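Local coordinates for uncharacterized protein (Legionella pneumophila subsp. pneumophila str. Philadelphia 1, PDB 4RXV) that is of unknown function, but its N-terminal part belongs to the RavJ peptidase family of clan CA and is probably a papain-like cysteine protease domain, at residues 40-43 against 44-47. Sequence-based numbering, arbitrary orientation.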
loop_
_atom_site.group_PDB
_atom_site.type_symbol
_atom_site.label_atom_id
_atom_site.label_comp_id
_atom_site.label_asym_id
_atom_site.label_seq_id
_atom_site.Cartn_x
_atom_site.Cartn_y
_atom_site.Cartn_z
ATOM N N ILE A 40 -6.039 -13.204 -12.355
ATOM C CA ILE A 40 -7.282 -13.852 -12.772
ATOM C C ILE A 40 -8.209 -13.992 -11.570
ATOM O O ILE A 40 -9.399 -13.657 -11.644
ATOM C CB ILE A 40 -7.019 -15.252 -13.384
ATOM C CG1 ILE A 40 -6.163 -15.139 -14.647
ATOM C CG2 ILE A 40 -8.323 -15.967 -13.684
ATOM C CD1 ILE A 40 -6.727 -14.246 -15.717
ATOM N N ALA A 41 -7.660 -14.485 -10.463
ATOM C CA ALA A 41 -8.452 -14.651 -9.255
ATOM C C ALA A 41 -9.014 -13.322 -8.749
ATOM O O ALA A 41 -10.158 -13.242 -8.309
ATOM C CB ALA A 41 -7.631 -15.334 -8.182
ATOM N N SER A 42 -8.219 -12.255 -8.790
ATOM C CA SER A 42 -8.700 -10.957 -8.339
ATOM C C SER A 42 -9.850 -10.437 -9.199
ATOM O O SER A 42 -10.777 -9.830 -8.686
ATOM C CB SER A 42 -7.545 -9.961 -8.272
ATOM O OG SER A 42 -6.747 -10.259 -7.143
ATOM N N GLY A 43 -9.792 -10.674 -10.502
ATOM C CA GLY A 43 -10.864 -10.255 -11.388
ATOM C C GLY A 43 -12.171 -10.953 -11.032
ATOM O O GLY A 43 -13.237 -10.351 -10.969
ATOM N N GLN A 44 -12.092 -12.254 -10.804
ATOM C CA GLN A 44 -13.262 -13.040 -10.448
ATOM C C GLN A 44 -13.813 -12.690 -9.066
ATOM O O GLN A 44 -15.028 -12.725 -8.846
ATOM C CB GLN A 44 -12.902 -14.521 -10.512
ATOM C CG GLN A 44 -12.698 -15.003 -11.938
ATOM C CD GLN A 44 -11.882 -16.277 -12.028
ATOM O OE1 GLN A 44 -11.259 -16.701 -11.054
ATOM N NE2 GLN A 44 -11.874 -16.889 -13.207
ATOM N N ARG A 45 -12.911 -12.387 -8.134
ATOM C CA ARG A 45 -13.293 -12.026 -6.784
ATOM C C ARG A 45 -14.091 -10.743 -6.793
ATOM O O ARG A 45 -15.117 -10.647 -6.107
ATOM C CB ARG A 45 -12.041 -11.901 -5.901
ATOM C CG ARG A 45 -12.348 -11.800 -4.418
ATOM C CD ARG A 45 -11.074 -11.592 -3.563
ATOM N NE ARG A 45 -10.077 -12.607 -3.897
ATOM C CZ ARG A 45 -8.930 -12.397 -4.542
ATOM N NH1 ARG A 45 -8.504 -11.180 -4.861
ATOM N NH2 ARG A 45 -8.195 -13.437 -4.861
ATOM N N TYR A 46 -13.638 -9.767 -7.573
ATOM C CA TYR A 46 -14.379 -8.520 -7.690
ATOM C C TYR A 46 -15.758 -8.750 -8.301
ATOM O O TYR A 46 -16.735 -8.137 -7.877
ATOM C CB TYR A 46 -13.620 -7.463 -8.498
ATOM C CG TYR A 46 -14.491 -6.253 -8.658
ATOM C CD1 TYR A 46 -14.719 -5.403 -7.587
ATOM C CD2 TYR A 46 -15.121 -5.972 -9.865
ATOM C CE1 TYR A 46 -15.554 -4.307 -7.704
ATOM C CE2 TYR A 46 -15.961 -4.880 -9.986
ATOM C CZ TYR A 46 -16.179 -4.052 -8.906
ATOM O OH TYR A 46 -17.002 -2.953 -9.023
ATOM N N GLN A 47 -15.846 -9.622 -9.298
ATOM C CA GLN A 47 -17.135 -9.877 -9.905
ATOM C C GLN A 47 -18.128 -10.344 -8.848
ATOM O O GLN A 47 -19.272 -9.876 -8.792
ATOM C CB GLN A 47 -16.994 -10.914 -11.019
ATOM C CG GLN A 47 -16.259 -10.376 -12.223
ATOM C CD GLN A 47 -16.964 -9.175 -12.835
ATOM O OE1 GLN A 47 -16.372 -8.105 -13.006
ATOM N NE2 GLN A 47 -18.238 -9.345 -13.158
HETATM O O HOH W 1 -5.600 -13.033 -6.243
HETATM O O HOH W 2 -13.786 -8.245 -12.504
#
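R45 reaches back toward S42 because its CG stands anti to the backbone N (chi1 -168°), its next torsion is extended, and the chain then bends at chi3, which turns the guanidinium along the helix surface toward the N-terminal end. There R45 NH1 donates to S42 OG, 3.0 Å away. The bond is moderately bent, 143° at the hydrogen. S42 OG also lies 21° out of the guanidinium plane. A water closes a ring on the same pair: it accepts from R45 NH2, which it meets at the edge of the guanidinium, in plane, and donates to S42 OG at 3.1 Å. A41 O sits over one face of the R45 guanidinium, 3.9 Å from its plane and nearer the edge than the centre. Both polar groups have further partners, since S42 OG also bonds to G176 O and R45 NH1 to F21 O; the serine, which is buried, and the arginine therefore tie helix 37-50 to the chain leading into strand 22-23 and to the end of helix 172-176.

Q44 takes a different course: extended beyond CG, its side chain passes slantwise over that of I40, and Q44 NE2 comes within 3.7 Å of I40 CG2 in a van der Waals contact on the exposed side. A second water donates to both Q47 OE1 and G43 O, 2.7 Å from the latter. G43 O also accepts from Q47 N at 3.2 Å, so one backbone oxygen serves the helix and the water together.

Four successive i to i+4 N-H to carbonyl bonds, from I40-Q44 to G43-Q47, identify regular alpha-helix; the S42-R45 bond adds an i to i+3 side-chain link on this surface helix of the RavJ peptidase-family region.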